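Local coordinates for periplasmic protein TorT (Vibrio parahaemolyticus, PDB 3O1I) that probably acts as a periplasmic binding protein that senses trimethylamine N-oxide and works with the histidine kinase TorS, at residues Cys9-His14 against Ala57-Trp62; Asp171-Asp176 against Gln187-Met192; Gly253-Met258 against Ala273-Lys278. All coordinates share one frame; numbering follows the deposited sequence.

In the fold
All three contacts lack hydrogen bonds between their segments, yet they differ in depth and chemistry. Contact 1 is buried and covalent: a disulfide joins strand 7-12 of the five-stranded parallel sheet to helix 49-62. Contact 2 also packs a helix, 179-192, against a chain leaving a parallel strand, but in the four-stranded sheet; it is partly buried, and its centre lies about 38 Å from that of contact 1, on the opposite side of the chain's centre. One phenylalanine ring carries it. Contact 3 is a surface contact where helix 249-263 meets the loop that follows it through a leucine; its centre is about 20 Å from that of contact 1.

Contact 1: residues Cys9-His14 against Ala57-Trp62; sequences CAIYPH and ALCTQW
A disulfide joins an inner strand to the helix packed over it: C9 SG and C59 SG are 2.0 Å apart, with a left-handed twist of -85° about the S-S bond. The setting is the five-stranded parallel alpha/beta sheet of a type I periplasmic binding fold. Helix 49-62 belongs to the beta-alpha-beta crossover from strand 37-42 to strand 66-69, and these two strands flank strand 7-12 in the sheet. The helix segment therefore runs almost antiparallel to strand 9-12, at 170°, with the axes 9.3 Å apart at closest approach. Both cysteine side chains leave the backbone toward the opposite segment. C9 SG is turned roughly anti to the backbone N (chi1 -152°), whereas C59 SG lies beside its own N, and the two sulfurs meet between sheet and helix. I11, two residues along on the same side of the strand, lays CD1 against C59 SG at 3.2 Å and itself rests on L41. I67 of strand 66-69 touches both cysteines, adding to the apolar surroundings of the bridge. One helical turn after C59, the W62 indole flanks the other sulfur and has K7 as a cation-pi partner. C9 SG stands obliquely to the six-membered ring of W62, 5.3 Å from its centroid and 53° off the normal, with W62 CE3 its closest ring atom at 4.3 Å.

Contact 2: residues Asp171-Asp176 against Gln187-Met192; sequences DSFWAD and QRVIDM
The F173 ring meets three side chains of helix 179-192, R188, V189 and M192, and carries the whole contact. It is a beta-alpha contact in the four-stranded parallel sheet of a type I periplasmic binding fold: F173 follows directly on edge strand 167-172, and the helix it packs against leads on to strand 197-200, crossing over strand 137-142. The three partners divide the ring's carbons between them. On the CD2-CE2 side lies R188, with NH1 3.5 Å from F173 CD2 and the aliphatic CD 3.7 Å from F173 CE2. Ring and guanidinium planes are 69° apart, so the arginine is tilted to the ring and does not stack on it; the bend in its chain at chi3 (-47°) brings NH1 close to CD2 and CE2 of the ring. On the CD1-CE1 side, V189 CG2 comes within 4.1 Å of F173 CE1, and the M192 methyl CE within 3.9 Å of the same carbon. The methionine arrives from the direction opposite to F173, extended as far as SD and then bent at chi3 (-92°), which swings CE toward the ring. Beyond this shell, L185 of the same helix and L142 of strand 137-142 also touch F173, while V189 reaches A140 and L142 and so seats the helix on the neighbouring strand. Backbone hydrogen bonds pair D171 and F173 with L141, and A175 with G144, and hold the departing chain alongside that strand. Q187, at the start of the helical segment, packs on an apolar side chain of another protein chain. S172 OG is hydrogen-bonded to L141 O and sits 3.4 Å above the plane of the W174 ring, offset toward its rim.

Contact 3: residues Gly253-Met258 against Ala273-Lys278; sequences GRLSVM and ASPIIK
L255 reaches out from its helix and closes both methyls on the CB of A273. The two distances are nearly equal, with L255 CD2 at 3.2 Å and L255 CD1 at 3.3 Å from A273 CB, while the branch point L255 CG stands 3.7 Å from the same carbon. The alanine methyl thus meets the forked end of the leucine. Two torsions put the fork there: CG lies anti to the backbone N (chi1 172°), on a CB that already points to the loop, and chi2 of 37° sets the two branches round A273. CD2 is the busier branch. Besides the alanine it approaches the backbone N of S274 at 3.7 Å and P275 CD at 4.0 Å, so this one methyl touches all three residues from A273 to P275. The serine contributes its main chain here, for its CB is directed away from the helix. P275 offers the ring carbon next to its nitrogen. This is a helix-to-loop contact in the type I periplasmic binding fold. The loop after helix 249-263 doubles back along that helix, A273 on Q259 and P275 on Q251 and Q252, with L255 between them, before entering strand 278-280, the partner of 244-246. At I277 it touches W117, M118 and E121 of helix 116-127, so the loop is probably one of the connections between the two lobes of such proteins. The helix turns other side chains elsewhere: R254 and V257 lie on helix 18-32, where V257 touches M27 and E30. Farther along the loop, I276 O accepts a hydrogen bond from K248 NZ, and K278 NZ bonds T284 O.

Contact 1: residues Cys9-His14 against Ala57-Trp62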
# COMPACT_ATOMS: atom_id res chain seq x y z
N CYS D 9 -18.33 -9.21 -28.43
CA CYS D 9 -17.46 -9.09 -27.26
C CYS D 9 -16.32 -8.09 -27.49
O CYS D 9 -15.37 -8.38 -28.24
CB CYS D 9 -16.91 -10.48 -26.96
SG CYS D 9 -16.45 -10.92 -25.25
N ALA D 10 -16.40 -6.92 -26.85
CA ALA D 10 -15.37 -5.88 -26.99
C ALA D 10 -14.25 -6.03 -25.95
O ALA D 10 -14.49 -6.00 -24.74
CB ALA D 10 -16.00 -4.49 -26.89
N ILE D 11 -13.02 -6.16 -26.44
CA ILE D 11 -11.85 -6.34 -25.59
C ILE D 11 -10.88 -5.16 -25.63
O ILE D 11 -10.02 -5.07 -26.51
CB ILE D 11 -11.09 -7.64 -25.99
CG1 ILE D 11 -12.04 -8.83 -25.87
CG2 ILE D 11 -9.87 -7.86 -25.10
CD1 ILE D 11 -12.84 -8.85 -24.58
N TYR D 12 -11.01 -4.27 -24.65
CA TYR D 12 -10.14 -3.10 -24.55
C TYR D 12 -8.79 -3.47 -23.93
O TYR D 12 -8.59 -4.59 -23.46
CB TYR D 12 -10.74 -2.04 -23.65
CG TYR D 12 -12.17 -1.66 -23.94
CD1 TYR D 12 -12.78 -1.99 -25.15
CD2 TYR D 12 -12.88 -0.88 -23.03
CE1 TYR D 12 -14.08 -1.54 -25.44
CE2 TYR D 12 -14.16 -0.43 -23.31
CZ TYR D 12 -14.75 -0.76 -24.52
OH TYR D 12 -15.99 -0.27 -24.79
N PRO D 13 -7.83 -2.54 -23.95
CA PRO D 13 -6.52 -2.82 -23.36
C PRO D 13 -6.58 -2.36 -21.89
O PRO D 13 -5.75 -2.73 -21.07
CB PRO D 13 -5.58 -1.99 -24.21
CG PRO D 13 -6.40 -0.78 -24.52
CD PRO D 13 -7.77 -1.36 -24.83
N HIS D 14 -7.60 -1.54 -21.61
CA HIS D 14 -7.89 -0.99 -20.28
C HIS D 14 -9.08 -0.04 -20.37
O HIS D 14 -9.69 0.11 -21.41
CB HIS D 14 -6.71 -0.20 -19.74
CG HIS D 14 -6.47 1.09 -20.47
ND1 HIS D 14 -5.49 1.23 -21.43
CD2 HIS D 14 -7.12 2.27 -20.42
CE1 HIS D 14 -5.54 2.45 -21.93
NE2 HIS D 14 -6.52 3.10 -21.34
N ALA D 57 -10.11 -15.56 -24.62
CA ALA D 57 -10.57 -16.94 -24.57
C ALA D 57 -11.90 -16.97 -23.81
O ALA D 57 -12.73 -17.83 -24.03
CB ALA D 57 -9.54 -17.82 -23.87
N LEU D 58 -12.07 -16.02 -22.89
CA LEU D 58 -13.30 -15.93 -22.12
C LEU D 58 -14.42 -15.51 -23.04
O LEU D 58 -15.55 -15.98 -22.92
CB LEU D 58 -13.16 -14.91 -20.99
CG LEU D 58 -14.49 -14.47 -20.35
CD1 LEU D 58 -15.26 -15.67 -19.82
CD2 LEU D 58 -14.20 -13.49 -19.24
N CYS D 59 -14.10 -14.62 -23.97
CA CYS D 59 -15.11 -14.16 -24.92
C CYS D 59 -15.70 -15.36 -25.65
O CYS D 59 -16.92 -15.55 -25.68
CB CYS D 59 -14.51 -13.18 -25.92
SG CYS D 59 -14.48 -11.42 -25.42
N THR D 60 -14.82 -16.18 -26.23
CA THR D 60 -15.25 -17.37 -26.97
C THR D 60 -16.18 -18.24 -26.11
O THR D 60 -17.29 -18.56 -26.54
CB THR D 60 -14.03 -18.21 -27.43
OG1 THR D 60 -13.39 -18.82 -26.30
CG2 THR D 60 -13.02 -17.32 -28.15
N GLN D 61 -15.72 -18.61 -24.91
CA GLN D 61 -16.49 -19.44 -24.00
C GLN D 61 -17.88 -18.84 -23.80
O GLN D 61 -18.86 -19.56 -23.64
CB GLN D 61 -15.78 -19.56 -22.64
CG GLN D 61 -14.31 -19.98 -22.73
CD GLN D 61 -13.65 -20.19 -21.38
OE1 GLN D 61 -13.77 -19.36 -20.47
NE2 GLN D 61 -12.91 -21.29 -21.25
N TRP D 62 -17.95 -17.52 -23.83
CA TRP D 62 -19.22 -16.82 -23.67
C TRP D 62 -20.05 -17.00 -24.93
O TRP D 62 -21.25 -16.74 -24.95
CB TRP D 62 -18.98 -15.34 -23.42
CG TRP D 62 -20.23 -14.55 -23.12
CD1 TRP D 62 -21.08 -14.73 -22.07
CD2 TRP D 62 -20.72 -13.43 -23.86
NE1 TRP D 62 -22.08 -13.78 -22.11
CE2 TRP D 62 -21.88 -12.97 -23.19
CE3 TRP D 62 -20.30 -12.77 -25.02
CZ2 TRP D 62 -22.63 -11.88 -23.65
CZ3 TRP D 62 -21.04 -11.68 -25.47
CH2 TRP D 62 -22.19 -11.24 -24.78

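Contact 2: residues Asp171-Asp176 against Gln187-Met192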
# COMPACT_ATOMS: atom_id res chain seq x y z
N ASP D 171 14.15 20.36 -27.80
CA ASP D 171 14.44 18.98 -27.48
C ASP D 171 13.14 18.20 -27.32
O ASP D 171 12.05 18.73 -27.53
CB ASP D 171 15.28 18.88 -26.20
CG ASP D 171 16.35 17.78 -26.29
OD1 ASP D 171 16.98 17.48 -25.25
OD2 ASP D 171 16.56 17.23 -27.39
N SER D 172 13.28 16.94 -26.94
CA SER D 172 12.13 16.07 -26.76
C SER D 172 12.36 15.15 -25.57
O SER D 172 13.44 14.57 -25.43
CB SER D 172 11.90 15.25 -28.03
OG SER D 172 10.70 14.50 -27.95
N PHE D 173 11.35 15.02 -24.71
CA PHE D 173 11.46 14.16 -23.54
C PHE D 173 10.45 13.03 -23.57
O PHE D 173 9.25 13.25 -23.67
CB PHE D 173 11.30 14.98 -22.26
CG PHE D 173 12.29 16.10 -22.14
CD1 PHE D 173 11.97 17.38 -22.58
CD2 PHE D 173 13.57 15.85 -21.67
CE1 PHE D 173 12.92 18.39 -22.57
CE2 PHE D 173 14.53 16.87 -21.65
CZ PHE D 173 14.20 18.13 -22.11
N TRP D 174 10.96 11.81 -23.47
CA TRP D 174 10.11 10.64 -23.49
C TRP D 174 9.89 10.11 -22.07
O TRP D 174 10.73 10.28 -21.20
CB TRP D 174 10.77 9.56 -24.35
CG TRP D 174 11.24 10.09 -25.67
CD1 TRP D 174 12.50 10.50 -25.99
CD2 TRP D 174 10.43 10.32 -26.83
NE1 TRP D 174 12.53 10.97 -27.28
CE2 TRP D 174 11.28 10.88 -27.82
CE3 TRP D 174 9.08 10.12 -27.13
CZ2 TRP D 174 10.81 11.23 -29.09
CZ3 TRP D 174 8.62 10.47 -28.40
CH2 TRP D 174 9.48 11.02 -29.36
N ALA D 175 8.75 9.48 -21.86
CA ALA D 175 8.39 8.94 -20.57
C ALA D 175 6.99 8.38 -20.69
O ALA D 175 6.18 8.89 -21.45
CB ALA D 175 8.43 10.01 -19.51
N ASP D 176 6.69 7.35 -19.92
CA ASP D 176 5.37 6.76 -19.98
C ASP D 176 4.28 7.81 -19.75
O ASP D 176 4.54 8.88 -19.20
CB ASP D 176 5.28 5.63 -18.95
CG ASP D 176 6.43 4.63 -19.08
OD1 ASP D 176 6.67 4.12 -20.19
OD2 ASP D 176 7.09 4.35 -18.06
N GLN D 187 7.96 20.19 -15.84
CA GLN D 187 8.71 21.03 -14.90
C GLN D 187 10.10 21.27 -15.44
O GLN D 187 10.58 22.40 -15.46
CB GLN D 187 8.80 20.38 -13.52
CG GLN D 187 7.45 19.98 -12.93
CD GLN D 187 7.60 19.27 -11.59
OE1 GLN D 187 8.56 18.51 -11.37
NE2 GLN D 187 6.63 19.48 -10.69
N ARG D 188 10.76 20.20 -15.87
CA ARG D 188 12.10 20.33 -16.43
C ARG D 188 12.03 21.32 -17.58
O ARG D 188 12.93 22.13 -17.76
CB ARG D 188 12.61 18.98 -16.93
CG ARG D 188 14.09 18.99 -17.33
CD ARG D 188 14.53 17.71 -18.03
NE ARG D 188 14.09 16.49 -17.35
CZ ARG D 188 14.44 15.26 -17.70
NH1 ARG D 188 15.25 15.06 -18.73
NH2 ARG D 188 13.97 14.22 -17.02
N VAL D 189 10.96 21.24 -18.36
CA VAL D 189 10.77 22.13 -19.50
C VAL D 189 10.68 23.58 -19.07
O VAL D 189 11.41 24.44 -19.58
CB VAL D 189 9.50 21.74 -20.29
CG1 VAL D 189 9.15 22.83 -21.32
CG2 VAL D 189 9.73 20.40 -20.98
N ILE D 190 9.78 23.86 -18.13
CA ILE D 190 9.60 25.22 -17.63
C ILE D 190 10.93 25.80 -17.15
O ILE D 190 11.19 27.00 -17.29
CB ILE D 190 8.57 25.25 -16.48
CG1 ILE D 190 7.24 24.68 -16.97
CG2 ILE D 190 8.35 26.67 -16.03
CD1 ILE D 190 6.18 24.57 -15.89
N ASP D 191 11.78 24.95 -16.59
CA ASP D 191 13.09 25.38 -16.08
C ASP D 191 14.10 25.74 -17.16
O ASP D 191 14.98 26.57 -16.94
CB ASP D 191 13.68 24.30 -15.18
CG ASP D 191 12.97 24.22 -13.84
OD1 ASP D 191 12.99 25.23 -13.10
OD2 ASP D 191 12.41 23.15 -13.53
N MET D 192 14.00 25.11 -18.33
CA MET D 192 14.93 25.40 -19.42
C MET D 192 14.94 26.90 -19.65
O MET D 192 15.94 27.56 -19.36
CB MET D 192 14.50 24.71 -20.71
CG MET D 192 14.64 23.20 -20.72
SD MET D 192 14.19 22.59 -22.35
CE MET D 192 12.50 22.28 -22.12

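Contact 3: residues Gly253-Met258 against Ala273-Lys278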
# COMPACT_ATOMS: atom_id res chain seq x y z
N GLY D 253 -15.77 4.31 -31.70
CA GLY D 253 -16.33 3.14 -31.05
C GLY D 253 -17.51 2.63 -31.85
O GLY D 253 -17.55 1.47 -32.26
N ARG D 254 -18.48 3.52 -32.07
CA ARG D 254 -19.68 3.19 -32.84
C ARG D 254 -19.28 2.46 -34.11
O ARG D 254 -19.88 1.45 -34.48
CB ARG D 254 -20.45 4.47 -33.20
CG ARG D 254 -21.06 5.21 -32.02
CD ARG D 254 -21.54 6.61 -32.44
NE ARG D 254 -22.19 7.35 -31.35
CZ ARG D 254 -23.36 7.01 -30.82
NH1 ARG D 254 -24.01 5.94 -31.26
NH2 ARG D 254 -23.89 7.74 -29.84
N LEU D 255 -18.25 2.97 -34.77
CA LEU D 255 -17.77 2.36 -35.99
C LEU D 255 -17.50 0.85 -35.84
O LEU D 255 -17.99 0.06 -36.65
CB LEU D 255 -16.51 3.10 -36.45
CG LEU D 255 -15.67 2.57 -37.62
CD1 LEU D 255 -16.55 1.96 -38.70
CD2 LEU D 255 -14.83 3.72 -38.18
N SER D 256 -16.75 0.46 -34.81
CA SER D 256 -16.44 -0.95 -34.58
C SER D 256 -17.69 -1.79 -34.30
O SER D 256 -17.81 -2.90 -34.81
CB SER D 256 -15.46 -1.11 -33.41
OG SER D 256 -14.19 -1.51 -33.88
N VAL D 257 -18.60 -1.27 -33.49
CA VAL D 257 -19.84 -1.98 -33.20
C VAL D 257 -20.54 -2.28 -34.53
O VAL D 257 -20.84 -3.43 -34.85
CB VAL D 257 -20.79 -1.15 -32.35
CG1 VAL D 257 -22.16 -1.79 -32.33
CG2 VAL D 257 -20.25 -1.02 -30.95
N MET D 258 -20.81 -1.21 -35.28
CA MET D 258 -21.48 -1.32 -36.56
C MET D 258 -20.78 -2.33 -37.45
O MET D 258 -21.42 -3.23 -37.98
CB MET D 258 -21.51 0.04 -37.26
CG MET D 258 -22.11 0.00 -38.65
SD MET D 258 -21.14 0.97 -39.80
CE MET D 258 -19.83 -0.22 -40.28
N ALA D 273 -12.42 1.21 -41.99
CA ALA D 273 -12.95 2.52 -41.66
C ALA D 273 -12.05 3.32 -40.71
O ALA D 273 -11.18 2.77 -40.03
CB ALA D 273 -14.33 2.37 -41.06
N SER D 274 -12.27 4.63 -40.68
CA SER D 274 -11.50 5.56 -39.87
C SER D 274 -12.10 6.96 -39.96
O SER D 274 -12.07 7.58 -41.01
CB SER D 274 -10.04 5.59 -40.37
OG SER D 274 -9.97 5.80 -41.77
N PRO D 275 -12.65 7.48 -38.85
CA PRO D 275 -13.25 8.82 -38.88
C PRO D 275 -12.27 9.87 -39.38
O PRO D 275 -11.07 9.60 -39.55
CB PRO D 275 -13.65 9.06 -37.43
CG PRO D 275 -13.80 7.70 -36.87
CD PRO D 275 -12.60 6.99 -37.47
N ILE D 276 -12.78 11.07 -39.61
CA ILE D 276 -11.93 12.15 -40.10
C ILE D 276 -11.53 13.06 -38.96
O ILE D 276 -12.38 13.57 -38.22
CB ILE D 276 -12.66 12.96 -41.21
CG1 ILE D 276 -11.79 14.17 -41.62
CG2 ILE D 276 -14.04 13.38 -40.72
CD1 ILE D 276 -12.33 14.96 -42.80
N ILE D 277 -10.23 13.26 -38.83
CA ILE D 277 -9.65 14.10 -37.78
C ILE D 277 -10.07 15.56 -37.94
O ILE D 277 -9.92 16.14 -39.01
CB ILE D 277 -8.11 13.98 -37.80
CG1 ILE D 277 -7.72 12.54 -37.48
CG2 ILE D 277 -7.49 14.96 -36.83
CD1 ILE D 277 -6.41 12.12 -38.09
N LYS D 278 -10.60 16.15 -36.87
CA LYS D 278 -11.05 17.53 -36.90
C LYS D 278 -10.22 18.47 -36.01
O LYS D 278 -10.02 18.19 -34.83
CB LYS D 278 -12.52 17.61 -36.49
CG LYS D 278 -13.10 19.01 -36.59
CD LYS D 278 -14.09 19.29 -35.47
CE LYS D 278 -14.62 20.73 -35.55
NZ LYS D 278 -13.58 21.79 -35.36